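Local structure of multi-copper Oxidase CueO (Ochrobactrum, 6EVG) at residues G104-I109 / S483-F488; V330-F335 / I424-T429; L419-I424 / V474-E479; F443-L448 / D462-D467. The protein is a bacterial laccase-like multicopper oxidase that oxidises lignin model compounds and lignosulfonate, probably passing the electrons through its copper centres to dioxygen. All blocks are in the same frame, centred on the assembly; numbering follows the deposited sequence.

Contact 1: G104-I109 / S483-F488; sequences GPHNVI and SHPFMF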
loop_
_atom_site.group_PDB
_atom_site.type_symbol
_atom_site.label_atom_id
_atom_site.label_comp_id
_atom_site.label_asym_id
_atom_site.label_seq_id
_atom_site.Cartn_x
_atom_site.Cartn_y
_atom_site.Cartn_z
ATOM N N GLY A 104 -15.506 2.766 -1.734
ATOM C CA GLY A 104 -15.574 2.273 -0.379
ATOM C C GLY A 104 -16.950 1.745 -0.061
ATOM O O GLY A 104 -17.781 1.606 -0.936
ATOM N N PRO A 105 -17.205 1.469 1.222
ATOM C CA PRO A 105 -18.454 0.723 1.573
ATOM C C PRO A 105 -19.736 1.527 1.385
ATOM O O PRO A 105 -20.806 0.909 1.463
ATOM C CB PRO A 105 -18.234 0.352 3.047
ATOM C CG PRO A 105 -17.256 1.347 3.507
ATOM C CD PRO A 105 -16.321 1.671 2.371
ATOM N N HIS A 106 -19.652 2.835 1.183
ATOM C CA HIS A 106 -20.846 3.645 0.896
ATOM C C HIS A 106 -21.207 3.678 -0.550
ATOM O O HIS A 106 -22.262 4.227 -0.931
ATOM C CB HIS A 106 -20.697 5.052 1.444
ATOM C CG HIS A 106 -20.489 5.080 2.918
ATOM N ND1 HIS A 106 -21.516 4.903 3.819
ATOM C CD2 HIS A 106 -19.360 5.212 3.651
ATOM C CE1 HIS A 106 -21.036 4.959 5.040
ATOM N NE2 HIS A 106 -19.729 5.159 4.965
ATOM N N ASN A 107 -20.366 3.115 -1.418
ATOM C CA ASN A 107 -20.629 3.104 -2.876
ATOM C C ASN A 107 -20.096 1.847 -3.513
ATOM O O ASN A 107 -19.316 1.885 -4.445
ATOM C CB ASN A 107 -20.138 4.406 -3.535
ATOM C CG ASN A 107 -18.622 4.645 -3.496
ATOM O OD1 ASN A 107 -17.925 4.240 -2.560
ATOM N ND2 ASN A 107 -18.110 5.399 -4.492
ATOM N N VAL A 108 -20.575 0.712 -3.056
ATOM C CA VAL A 108 -20.183 -0.576 -3.566
ATOM C C VAL A 108 -20.688 -0.749 -4.990
ATOM O O VAL A 108 -21.838 -0.417 -5.305
ATOM C CB VAL A 108 -20.736 -1.683 -2.640
ATOM C CG1 VAL A 108 -20.464 -3.083 -3.193
ATOM C CG2 VAL A 108 -20.129 -1.578 -1.224
ATOM N N ILE A 109 -19.842 -1.322 -5.843
ATOM C CA ILE A 109 -20.217 -1.682 -7.205
ATOM C C ILE A 109 -20.912 -3.049 -7.178
ATOM O O ILE A 109 -20.289 -4.063 -6.832
ATOM C CB ILE A 109 -18.973 -1.775 -8.154
ATOM C CG1 ILE A 109 -18.052 -0.598 -8.005
ATOM C CG2 ILE A 109 -19.451 -1.971 -9.600
ATOM C CD1 ILE A 109 -16.745 -0.795 -8.703
ATOM N N SER A 483 -22.467 11.922 2.225
ATOM C CA SER A 483 -22.839 10.697 1.563
ATOM C C SER A 483 -21.668 9.795 1.270
ATOM O O SER A 483 -21.849 8.621 1.032
ATOM C CB SER A 483 -23.502 10.989 0.206
ATOM O OG SER A 483 -22.677 11.747 -0.714
ATOM N N HIS A 484 -20.458 10.381 1.258
ATOM C CA HIS A 484 -19.229 9.677 0.831
ATOM C C HIS A 484 -18.108 10.092 1.784
ATOM O O HIS A 484 -17.183 10.759 1.392
ATOM C CB HIS A 484 -18.841 9.971 -0.616
ATOM C CG HIS A 484 -19.748 9.439 -1.682
ATOM N ND1 HIS A 484 -20.987 9.959 -1.977
ATOM C CD2 HIS A 484 -19.483 8.507 -2.631
ATOM C CE1 HIS A 484 -21.462 9.317 -3.041
ATOM N NE2 HIS A 484 -20.565 8.440 -3.472
ATOM N N PRO A 485 -18.152 9.686 3.055
ATOM C CA PRO A 485 -17.077 10.067 3.964
ATOM C C PRO A 485 -15.750 9.452 3.563
ATOM O O PRO A 485 -15.687 8.363 2.977
ATOM C CB PRO A 485 -17.536 9.527 5.308
ATOM C CG PRO A 485 -18.457 8.430 4.966
ATOM C CD PRO A 485 -19.138 8.820 3.707
ATOM N N PHE A 486 -14.654 10.135 3.931
ATOM C CA PHE A 486 -13.327 9.488 3.893
ATOM C C PHE A 486 -13.151 8.670 5.158
ATOM O O PHE A 486 -13.987 8.735 6.081
ATOM C CB PHE A 486 -12.242 10.550 3.708
ATOM C CG PHE A 486 -12.009 11.025 2.290
ATOM C CD1 PHE A 486 -11.860 10.155 1.243
ATOM C CD2 PHE A 486 -11.872 12.394 2.022
ATOM C CE1 PHE A 486 -11.548 10.621 -0.044
ATOM C CE2 PHE A 486 -11.612 12.854 0.752
ATOM C CZ PHE A 486 -11.435 11.945 -0.292
ATOM N N MET A 487 -12.160 7.827 5.185
ATOM C CA MET A 487 -11.945 6.894 6.264
ATOM C C MET A 487 -10.516 6.943 6.734
ATOM O O MET A 487 -9.628 7.319 5.977
ATOM C CB MET A 487 -12.323 5.489 5.839
ATOM C CG MET A 487 -13.818 5.541 5.338
ATOM S SD MET A 487 -14.454 3.994 4.830
ATOM C CE MET A 487 -15.119 3.511 6.291
ATOM N N PHE A 488 -10.296 6.495 7.962
ATOM C CA PHE A 488 -8.968 6.223 8.490
ATOM C C PHE A 488 -9.036 4.946 9.271
ATOM O O PHE A 488 -10.052 4.658 9.924
ATOM C CB PHE A 488 -8.388 7.420 9.241
ATOM C CG PHE A 488 -9.165 7.870 10.454
ATOM C CD1 PHE A 488 -10.234 8.720 10.310
ATOM C CD2 PHE A 488 -8.787 7.561 11.764
ATOM C CE1 PHE A 488 -10.925 9.247 11.435
ATOM C CE2 PHE A 488 -9.473 8.062 12.869
ATOM C CZ PHE A 488 -10.541 8.913 12.695
HETATM O O HOH W 1 -20.388 6.790 -5.886
#
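Pro485 crosses the imidazole of His106 at about a right angle, and this is the close-packed part of the joint between loop 104-109 and the chain entering strand 486-490. Pro485 CD stands over the ring face, 4.0 Å from the His106 centroid and 28° off the ring normal, a CH-pi contact. Beside it, Pro485 CG comes to 3.5 Å from His106 NE2. A type I turn, closed by Asn107 N bonding to Gly104 O at 3.0 Å, presents the imidazole, and a hydrogen bond from His106 NE2 to Gln503 OE1 of strand 501-506 is likely to limit its rotation. On the buried side Met487 SD packs against Pro105 CD at 3.9 Å; the bend at Met487 chi3 (92°) turns CE toward Pro105 CG.

The Asn107 side is looser. Asn107 ND2 lies in the plane of the His484 ring, at its edge and 3.9 Å from His484 CD2, with amide and ring planes 78° apart and no direct bond. A water joins the two instead, accepting from Asn107 ND2 at 3.0 Å and lying 2.9 Å from His484 NE2. The backbone O of Asp102 accepts a further bond from Asn107 ND2. The joint ties the N-terminal multicopper-oxidase region to the C-terminal one, which carries the copper ligands His434, Cys490 and His495. Lacking a direct hydrogen bond, it rests on apolar and CH-pi packing with a water-mediated polar link.

Contact 2: V330-F335 / I424-T429; sequences VKRRSF and IWDLTT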
loop_
_atom_site.group_PDB
_atom_site.type_symbol
_atom_site.label_atom_id
_atom_site.label_comp_id
_atom_site.label_asym_id
_atom_site.label_seq_id
_atom_site.Cartn_x
_atom_site.Cartn_y
_atom_site.Cartn_z
ATOM N N VAL A 330 -4.293 23.530 13.600
ATOM C CA VAL A 330 -5.401 24.182 14.220
ATOM C C VAL A 330 -6.143 23.305 15.189
ATOM O O VAL A 330 -7.095 23.817 15.846
ATOM C CB VAL A 330 -6.382 24.755 13.180
ATOM C CG1 VAL A 330 -5.663 25.682 12.205
ATOM C CG2 VAL A 330 -7.126 23.643 12.445
ATOM N N LYS A 331 -5.735 22.062 15.394
ATOM C CA LYS A 331 -6.373 21.153 16.305
ATOM C C LYS A 331 -5.467 20.004 16.534
ATOM O O LYS A 331 -4.823 19.555 15.583
ATOM C CB LYS A 331 -7.713 20.665 15.693
ATOM C CG LYS A 331 -8.587 19.917 16.715
ATOM C CD LYS A 331 -9.972 19.567 16.175
ATOM C CE LYS A 331 -10.776 18.763 17.168
ATOM N NZ LYS A 331 -11.207 19.513 18.384
ATOM N N ARG A 332 -5.459 19.491 17.744
ATOM C CA ARG A 332 -4.763 18.280 18.092
ATOM C C ARG A 332 -5.768 17.198 18.387
ATOM O O ARG A 332 -6.710 17.413 19.188
ATOM C CB ARG A 332 -3.800 18.495 19.262
ATOM C CG ARG A 332 -2.737 17.371 19.393
ATOM C CD ARG A 332 -1.548 17.806 20.199
ATOM N NE ARG A 332 -0.504 16.812 20.186
ATOM C CZ ARG A 332 0.715 17.041 19.802
ATOM N NH1 ARG A 332 1.093 18.272 19.426
ATOM N NH2 ARG A 332 1.567 16.057 19.829
ATOM N N ARG A 333 -5.585 16.039 17.804
ATOM C CA ARG A 333 -6.379 14.862 18.057
ATOM C C ARG A 333 -5.529 13.745 18.558
ATOM O O ARG A 333 -4.295 13.776 18.371
ATOM C CB ARG A 333 -7.176 14.415 16.812
ATOM C CG ARG A 333 -8.086 15.470 16.235
ATOM C CD ARG A 333 -9.017 14.863 15.179
ATOM N NE ARG A 333 -9.657 15.918 14.399
ATOM C CZ ARG A 333 -10.908 16.306 14.504
ATOM N NH1 ARG A 333 -11.727 15.787 15.399
ATOM N NH2 ARG A 333 -11.325 17.325 13.748
ATOM N N SER A 334 -6.147 12.705 19.079
ATOM C CA SER A 334 -5.500 11.499 19.515
ATOM C C SER A 334 -6.328 10.292 19.163
ATOM O O SER A 334 -7.558 10.319 19.303
ATOM C CB SER A 334 -5.327 11.550 21.044
ATOM O OG SER A 334 -4.591 12.674 21.498
ATOM N N PHE A 335 -5.654 9.214 18.712
ATOM C CA PHE A 335 -6.280 7.951 18.465
ATOM C C PHE A 335 -5.453 6.837 19.005
ATOM O O PHE A 335 -4.207 6.849 18.880
ATOM C CB PHE A 335 -6.624 7.740 16.965
ATOM C CG PHE A 335 -7.545 8.777 16.431
ATOM C CD1 PHE A 335 -8.904 8.705 16.664
ATOM C CD2 PHE A 335 -7.079 9.900 15.800
ATOM C CE1 PHE A 335 -9.733 9.736 16.245
ATOM C CE2 PHE A 335 -7.891 10.920 15.391
ATOM C CZ PHE A 335 -9.243 10.844 15.628
ATOM N N ILE A 424 -2.633 18.089 14.072
ATOM C CA ILE A 424 -1.656 17.114 14.593
ATOM C C ILE A 424 -2.403 16.002 15.248
ATOM O O ILE A 424 -3.262 16.264 16.103
ATOM C CB ILE A 424 -0.647 17.785 15.565
ATOM C CG1 ILE A 424 0.145 18.822 14.771
ATOM C CG2 ILE A 424 0.186 16.743 16.228
ATOM C CD1 ILE A 424 1.000 19.764 15.565
ATOM N N TRP A 425 -2.102 14.772 14.859
ATOM C CA TRP A 425 -2.707 13.590 15.452
ATOM C C TRP A 425 -1.644 12.797 16.222
ATOM O O TRP A 425 -0.596 12.429 15.646
ATOM C CB TRP A 425 -3.317 12.708 14.395
ATOM C CG TRP A 425 -4.545 13.260 13.721
ATOM C CD1 TRP A 425 -4.986 14.556 13.659
ATOM C CD2 TRP A 425 -5.529 12.494 13.001
ATOM N NE1 TRP A 425 -6.193 14.642 13.022
ATOM C CE2 TRP A 425 -6.527 13.397 12.583
ATOM C CE3 TRP A 425 -5.632 11.148 12.667
ATOM C CZ2 TRP A 425 -7.670 12.978 11.893
ATOM C CZ3 TRP A 425 -6.766 10.726 11.980
ATOM C CH2 TRP A 425 -7.759 11.616 11.622
ATOM N N ASP A 426 -1.922 12.513 17.480
ATOM C CA ASP A 426 -1.215 11.559 18.339
ATOM C C ASP A 426 -1.770 10.184 18.048
ATOM O O ASP A 426 -2.992 9.991 18.130
ATOM C CB ASP A 426 -1.430 11.949 19.876
ATOM C CG ASP A 426 -0.655 13.170 20.307
ATOM O OD1 ASP A 426 0.562 13.272 20.095
ATOM O OD2 ASP A 426 -1.234 14.102 20.916
ATOM N N LEU A 427 -0.928 9.219 17.742
ATOM C CA LEU A 427 -1.316 7.833 17.498
ATOM C C LEU A 427 -0.592 6.904 18.433
ATOM O O LEU A 427 0.635 7.030 18.569
ATOM C CB LEU A 427 -0.973 7.469 16.029
ATOM C CG LEU A 427 -1.662 8.305 14.971
ATOM C CD1 LEU A 427 -1.187 7.915 13.572
ATOM C CD2 LEU A 427 -3.189 8.236 15.034
ATOM N N THR A 428 -1.312 5.996 19.092
ATOM C CA THR A 428 -0.712 5.110 20.089
ATOM C C THR A 428 -1.111 3.673 19.852
ATOM O O THR A 428 -2.272 3.383 19.491
ATOM C CB THR A 428 -1.147 5.557 21.508
ATOM O OG1 THR A 428 -2.509 5.720 21.602
ATOM C CG2 THR A 428 -0.713 6.841 21.819
ATOM N N THR A 429 -0.147 2.780 20.093
ATOM C CA THR A 429 -0.417 1.338 20.097
ATOM C C THR A 429 0.004 0.752 21.455
ATOM O O THR A 429 0.743 1.355 22.211
ATOM C CB THR A 429 0.318 0.608 18.962
ATOM O OG1 THR A 429 1.736 0.689 19.185
ATOM C CG2 THR A 429 0.025 1.232 17.623
HETATM O O HOH W 2 -3.247 15.147 22.430
#
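A chi1 of -163° sets Arg332 CG opposite its backbone N, and the extended chain beyond it carries the guanidinium across to Asp426 of the parallel strand. The pairing is set by Arg333 N bonding to Ile424 O and Asp426 N to Arg333 O, with Phe335 N to Asp426 O next along. The grip is side-on: Arg332 NE to Asp426 OD2 at 2.9 Å, almost straight, and Arg332 NH2 to Asp426 OD1 at 3.0 Å. The two planes are 39° apart, and NE meets OD2 from above the carboxylate plane. Ile424 CG2 lies 3.6 Å above the centre of the Arg332 guanidinium. Lys469 and Glu471 of strand 469-475 give Asp426 and Arg332 second partners.

On the other sheet face Phe335 turns its edge to the face of Trp425, with Phe335 CE2 3.5 Å from Trp425 CE3 and planes at 50°. Arg333 CB covers the same indole face; Arg333 NE and Trp425 NE1 both bond to Glu423 OE1. An alanine in place of Trp425 would remove that face and is likely to open a gap beneath Phe335 and cost Glu423 one of its donors.

Strand 332-336 is outermost in its sheet within the chain; strand 422-428 lies between it and 469-475.

Contact 3: L419-I424 / V474-E479; sequences LGSWEI and VHFDRE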
loop_
_atom_site.group_PDB
_atom_site.type_symbol
_atom_site.label_atom_id
_atom_site.label_comp_id
_atom_site.label_asym_id
_atom_site.label_seq_id
_atom_site.Cartn_x
_atom_site.Cartn_y
_atom_site.Cartn_z
ATOM N N LEU A 419 -11.971 21.898 5.831
ATOM C CA LEU A 419 -11.357 21.664 4.541
ATOM C C LEU A 419 -10.126 22.522 4.345
ATOM O O LEU A 419 -10.189 23.729 4.557
ATOM C CB LEU A 419 -12.353 21.980 3.425
ATOM C CG LEU A 419 -11.911 21.723 1.973
ATOM C CD1 LEU A 419 -11.601 20.277 1.747
ATOM C CD2 LEU A 419 -12.881 22.202 0.905
ATOM N N GLY A 420 -9.026 21.898 3.948
ATOM C CA GLY A 420 -7.751 22.579 3.730
ATOM C C GLY A 420 -6.957 22.842 4.968
ATOM O O GLY A 420 -5.847 23.427 4.841
ATOM N N SER A 421 -7.459 22.448 6.139
ATOM C CA SER A 421 -6.795 22.696 7.378
ATOM C C SER A 421 -5.723 21.690 7.708
ATOM O O SER A 421 -5.580 20.656 7.015
ATOM C CB SER A 421 -7.801 22.784 8.515
ATOM O OG SER A 421 -8.304 21.512 8.871
ATOM N N TRP A 422 -4.908 22.006 8.705
ATOM C CA TRP A 422 -3.860 21.148 9.229
ATOM C C TRP A 422 -4.222 20.765 10.658
ATOM O O TRP A 422 -4.648 21.635 11.445
ATOM C CB TRP A 422 -2.545 21.948 9.266
ATOM C CG TRP A 422 -2.054 22.387 7.938
ATOM C CD1 TRP A 422 -2.368 23.528 7.304
ATOM C CD2 TRP A 422 -1.066 21.697 7.115
ATOM N NE1 TRP A 422 -1.661 23.641 6.126
ATOM C CE2 TRP A 422 -0.860 22.530 5.991
ATOM C CE3 TRP A 422 -0.356 20.530 7.237
ATOM C CZ2 TRP A 422 0.039 22.207 4.964
ATOM C CZ3 TRP A 422 0.586 20.245 6.253
ATOM C CH2 TRP A 422 0.756 21.067 5.128
ATOM N N GLU A 423 -3.942 19.529 11.046
ATOM C CA GLU A 423 -4.125 19.044 12.405
ATOM C C GLU A 423 -2.927 18.173 12.795
ATOM O O GLU A 423 -2.307 17.570 11.908
ATOM C CB GLU A 423 -5.403 18.220 12.542
ATOM C CG GLU A 423 -6.678 18.939 12.157
ATOM C CD GLU A 423 -7.951 18.121 12.430
ATOM O OE1 GLU A 423 -7.818 16.906 12.738
ATOM O OE2 GLU A 423 -9.060 18.693 12.386
ATOM N N ILE A 424 -2.633 18.089 14.072
ATOM C CA ILE A 424 -1.656 17.114 14.593
ATOM C C ILE A 424 -2.403 16.002 15.248
ATOM O O ILE A 424 -3.262 16.264 16.103
ATOM C CB ILE A 424 -0.647 17.785 15.565
ATOM C CG1 ILE A 424 0.145 18.822 14.771
ATOM C CG2 ILE A 424 0.186 16.743 16.228
ATOM C CD1 ILE A 424 1.000 19.764 15.565
ATOM N N VAL A 474 -1.317 16.307 9.646
ATOM C CA VAL A 474 -2.269 15.934 8.565
ATOM C C VAL A 474 -2.777 17.174 7.862
ATOM O O VAL A 474 -3.149 18.171 8.526
ATOM C CB VAL A 474 -3.449 15.161 9.168
ATOM C CG1 VAL A 474 -4.347 14.625 8.061
ATOM C CG2 VAL A 474 -3.025 14.045 10.096
ATOM N N HIS A 475 -2.836 17.108 6.534
ATOM C CA HIS A 475 -3.373 18.141 5.696
ATOM C C HIS A 475 -4.642 17.622 5.009
ATOM O O HIS A 475 -4.571 16.657 4.246
ATOM C CB HIS A 475 -2.349 18.603 4.664
ATOM C CG HIS A 475 -2.733 19.835 3.927
ATOM N ND1 HIS A 475 -2.334 20.071 2.654
ATOM C CD2 HIS A 475 -3.469 20.908 4.304
ATOM C CE1 HIS A 475 -2.784 21.248 2.262
ATOM N NE2 HIS A 475 -3.458 21.795 3.265
ATOM N N PHE A 476 -5.781 18.256 5.281
ATOM C CA PHE A 476 -7.098 17.797 4.802
ATOM C C PHE A 476 -7.436 18.489 3.504
ATOM O O PHE A 476 -8.325 19.349 3.438
ATOM C CB PHE A 476 -8.148 18.036 5.867
ATOM C CG PHE A 476 -7.970 17.150 7.044
ATOM C CD1 PHE A 476 -8.465 15.849 7.036
ATOM C CD2 PHE A 476 -7.260 17.584 8.163
ATOM C CE1 PHE A 476 -8.283 15.042 8.115
ATOM C CE2 PHE A 476 -7.098 16.742 9.218
ATOM C CZ PHE A 476 -7.575 15.473 9.218
ATOM N N ASP A 477 -6.707 18.151 2.436
ATOM C CA ASP A 477 -6.806 18.923 1.200
ATOM C C ASP A 477 -7.885 18.479 0.227
ATOM O O ASP A 477 -8.097 19.136 -0.797
ATOM C CB ASP A 477 -5.456 18.984 0.471
ATOM C CG ASP A 477 -4.948 17.584 0.088
ATOM O OD1 ASP A 477 -4.768 16.603 0.900
ATOM O OD2 ASP A 477 -4.735 17.393 -1.125
ATOM N N ARG A 478 -8.593 17.388 0.508
ATOM C CA ARG A 478 -9.635 16.881 -0.389
ATOM C C ARG A 478 -11.008 16.849 0.310
ATOM O O ARG A 478 -11.104 16.577 1.500
ATOM C CB ARG A 478 -9.266 15.497 -0.879
ATOM C CG ARG A 478 -8.195 15.566 -1.973
ATOM C CD ARG A 478 -7.420 14.308 -1.956
ATOM N NE ARG A 478 -6.282 14.409 -1.089
ATOM C CZ ARG A 478 -5.382 13.456 -0.758
ATOM N NH1 ARG A 478 -5.442 12.180 -1.057
ATOM N NH2 ARG A 478 -4.389 13.886 -0.020
ATOM N N GLU A 479 -12.038 17.125 -0.468
ATOM C CA GLU A 479 -13.392 17.232 0.095
ATOM C C GLU A 479 -14.062 15.893 0.271
ATOM O O GLU A 479 -14.058 15.039 -0.649
ATOM C CB GLU A 479 -14.258 18.089 -0.793
ATOM C CG GLU A 479 -15.663 18.309 -0.225
ATOM C CD GLU A 479 -16.330 19.472 -0.892
ATOM O OE1 GLU A 479 -16.808 19.378 -2.053
ATOM O OE2 GLU A 479 -16.392 20.543 -0.261
#
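His475 lies on Trp422, its partner in an antiparallel non-hydrogen-bonded pair, and can be followed outward atom by atom. His475 CB sits over the indole, 3.8 Å from the centroid of the Trp422 six-membered ring. With chi1 at -169° the imidazole then runs on over the same face: CG meets Trp422 CZ2, and His475 CD2 comes to 3.5 Å from Trp422 CE2. The edge of the imidazole turns to the opposing backbone, with His475 CD2 3.4 Å from Ser421 O. At the tip, His475 NE2 gives a weak bond of 3.3 Å to Gly420 O. Planes only 12° apart and centroids at 4.0 Å define an offset stack of His475 on the Trp422 six-membered ring; Asp477 CB approaches the imidazole from the opposite face.

Next along, Phe476, centre of an inverse gamma turn, keeps the two segments joined: Gly420 N bonds to Phe476 O at 2.7 Å, and Phe476 N to Ser421 O. Its ring passes the Glu423 carboxylate, with Phe476 CE2 3.6 Å from Glu423 OE1. Paired backbone bonds between Glu423 and Val474 complete the strand pairing, which belongs to one sheet of the beta sandwich expected of a cupredoxin-like domain in a multicopper oxidase.

Contact 4: F443-L448 / D462-D467; sequences FRILSL and DTALID. With EDO (1,2-ethanediol), chain D.
Phe443 faces Asp462 with CA atoms 6.2 Å apart, but the backbones diverge, so that Ile445 CA and Ala464 CA are already separated by 8.3 Å. Strand segments 443-448 and 463-466 run in roughly the same direction, 25° apart, with axes no closer than 9.1 Å, and no hydrogen bond joins them. That spacing is face-to-face packing between two sheets, as expected of a cupredoxin-like beta sandwich; each strand is outermost in its own sheet within the chain. A classic beta bulge, in which Leu446 and Ser447 both face Glu471, lies within the first strand.

Phe443 does most of the bridging. Its chi1 of 61° puts CG between the backbone N and the carbonyl carbon and sends the ring toward the loop residue before strand 463-466. Phe443 CE2 comes to 3.4 Å from Asp462 C, obliquely to the ring, whereas Ala464 CB lies at the ring edge, 3.8 Å from Phe443 CZ. The Ala464 methyl is also met by Ile445 CD1, at 4.0 Å. Replacing Phe443 by an alanine would probably open a gap between the sheets beside Asp462 and deprive the Ala464 methyl of an apolar neighbour. The polar groups of Asp462 turn to other partners: OD2 to Arg269 in a salt bridge and O to His437.

A 1,2-ethanediol, probably from the crystallisation liquor, touches Ile445 and Leu448 through C2, is hydrogen-bonded to Glu268 OE2 and spans one residue's backbone: Leu465 N donates to its O1 at 2.9 Å (159° at the hydrogen), and its O2 donates to Leu465 O at 2.7 Å.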
loop_
_atom_site.group_PDB
_atom_site.type_symbol
_atom_site.label_atom_id
_atom_site.label_comp_id
_atom_site.label_asym_id
_atom_site.label_seq_id
_atom_site.Cartn_x
_atom_site.Cartn_y
_atom_site.Cartn_z
ATOM N N PHE A 443 -0.052 13.239 5.128
ATOM C CA PHE A 443 0.560 13.666 6.361
ATOM C C PHE A 443 2.083 13.628 6.296
ATOM O O PHE A 443 2.695 12.987 5.415
ATOM C CB PHE A 443 0.055 12.863 7.568
ATOM C CG PHE A 443 0.317 11.401 7.520
ATOM C CD1 PHE A 443 1.526 10.848 7.922
ATOM C CD2 PHE A 443 -0.659 10.503 7.059
ATOM C CE1 PHE A 443 1.743 9.481 7.938
ATOM C CE2 PHE A 443 -0.474 9.128 7.069
ATOM C CZ PHE A 443 0.744 8.631 7.477
ATOM N N ARG A 444 2.657 14.360 7.233
ATOM C CA ARG A 444 4.090 14.331 7.526
ATOM C C ARG A 444 4.291 13.727 8.888
ATOM O O ARG A 444 3.634 14.161 9.852
ATOM C CB ARG A 444 4.713 15.739 7.502
ATOM C CG ARG A 444 4.466 16.550 6.263
ATOM C CD ARG A 444 5.142 16.013 5.010
ATOM N NE ARG A 444 6.606 15.987 5.083
ATOM C CZ ARG A 444 7.380 17.062 4.969
ATOM N NH1 ARG A 444 6.909 18.273 4.767
ATOM N NH2 ARG A 444 8.719 16.884 5.013
ATOM N N ILE A 445 5.181 12.765 9.045
ATOM C CA ILE A 445 5.489 12.215 10.354
ATOM C C ILE A 445 6.377 13.267 11.085
ATOM O O ILE A 445 7.426 13.672 10.599
ATOM C CB ILE A 445 6.203 10.877 10.263
ATOM C CG1 ILE A 445 5.320 9.846 9.565
ATOM C CG2 ILE A 445 6.656 10.424 11.636
ATOM C CD1 ILE A 445 5.989 8.542 9.246
ATOM N N LEU A 446 5.915 13.678 12.256
ATOM C CA LEU A 446 6.677 14.583 13.143
ATOM C C LEU A 446 7.579 13.881 14.082
ATOM O O LEU A 446 8.713 14.340 14.329
ATOM C CB LEU A 446 5.705 15.481 13.941
ATOM C CG LEU A 446 4.778 16.354 13.150
ATOM C CD1 LEU A 446 3.811 17.047 14.085
ATOM C CD2 LEU A 446 5.478 17.364 12.273
ATOM N N SER A 447 7.168 12.777 14.630
ATOM C CA SER A 447 7.941 12.036 15.631
ATOM C C SER A 447 7.498 10.591 15.678
ATOM O O SER A 447 6.299 10.304 15.454
ATOM C CB SER A 447 7.854 12.694 16.999
ATOM O OG SER A 447 6.599 12.539 17.597
ATOM N N LEU A 448 8.421 9.713 16.014
ATOM C CA LEU A 448 8.188 8.299 16.255
ATOM C C LEU A 448 8.856 8.010 17.597
ATOM O O LEU A 448 10.078 8.122 17.721
ATOM C CB LEU A 448 8.817 7.446 15.149
ATOM C CG LEU A 448 8.283 7.711 13.733
ATOM C CD1 LEU A 448 9.196 7.093 12.704
ATOM C CD2 LEU A 448 6.874 7.204 13.596
ATOM N N ASP A 462 0.860 8.574 3.265
ATOM C CA ASP A 462 -0.537 8.267 3.558
ATOM C C ASP A 462 -0.701 7.030 4.404
ATOM O O ASP A 462 -1.845 6.770 4.835
ATOM C CB ASP A 462 -1.412 8.203 2.258
ATOM C CG ASP A 462 -0.964 7.137 1.271
ATOM O OD1 ASP A 462 -0.862 5.947 1.683
ATOM O OD2 ASP A 462 -0.736 7.473 0.080
ATOM N N THR A 463 0.352 6.240 4.652
ATOM C CA THR A 463 0.286 5.025 5.414
ATOM C C THR A 463 1.588 5.015 6.262
ATOM O O THR A 463 2.639 5.325 5.722
ATOM C CB THR A 463 0.198 3.776 4.531
ATOM O OG1 THR A 463 -0.914 3.956 3.611
ATOM C CG2 THR A 463 0.002 2.536 5.305
ATOM N N ALA A 464 1.503 4.661 7.542
ATOM C CA ALA A 464 2.700 4.639 8.412
ATOM C C ALA A 464 2.574 3.599 9.472
ATOM O O ALA A 464 1.496 3.465 10.072
ATOM C CB ALA A 464 2.932 5.965 9.046
ATOM N N LEU A 465 3.660 2.899 9.772
ATOM C CA LEU A 465 3.652 1.904 10.822
ATOM C C LEU A 465 3.847 2.598 12.180
ATOM O O LEU A 465 4.860 3.250 12.418
ATOM C CB LEU A 465 4.749 0.852 10.603
ATOM C CG LEU A 465 4.718 -0.351 11.529
ATOM C CD1 LEU A 465 3.404 -1.139 11.506
ATOM C CD2 LEU A 465 5.911 -1.259 11.261
ATOM N N ILE A 466 2.864 2.426 13.060
ATOM C CA ILE A 466 2.847 2.990 14.428
ATOM C C ILE A 466 3.257 1.888 15.347
ATOM O O ILE A 466 2.699 0.813 15.384
ATOM C CB ILE A 466 1.487 3.564 14.772
ATOM C CG1 ILE A 466 0.882 4.386 13.634
ATOM C CG2 ILE A 466 1.586 4.363 16.073
ATOM C CD1 ILE A 466 1.693 5.514 13.111
ATOM N N ASP A 467 4.270 2.156 16.202
ATOM C CA ASP A 467 4.808 1.148 17.120
ATOM C C ASP A 467 5.184 1.856 18.398
ATOM O O ASP A 467 6.356 2.157 18.648
ATOM C CB ASP A 467 6.027 0.438 16.510
ATOM C CG ASP A 467 6.540 -0.740 17.354
ATOM O OD1 ASP A 467 5.865 -1.152 18.315
ATOM O OD2 ASP A 467 7.649 -1.233 17.008
HETATM C C1 EDO D . 7.077 4.714 8.797
HETATM O O1 EDO D . 5.893 4.035 8.387
HETATM C C2 EDO D . 7.036 4.943 10.290
HETATM O O2 EDO D . 7.093 3.721 11.044
#

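Contact 4 is buried, contacts 2 and 3 partly so, and contact 1 lies at the surface. Contacts 2 and 3 share strand 422-428: parallel pairing with strand 332-336 on one side, antiparallel pairing with 469-475 on the other. Arg333 NE and Glu423 OE1, 2.7 Å apart, link them in a salt bridge. Contact 4 packs strand 442-448 of that sheet against 463-466 of the facing one, without backbone bonds. Contact 1 includes strand 486-490, whose Phe488 packs on Phe335 and Trp425 of contact 2. Chemistry follows place: backbone hydrogen bonds within the sheet, with an ion pair in contact 2 and a ring stack in contact 3; apolar groups between sheets; proline, histidine and water at the surface.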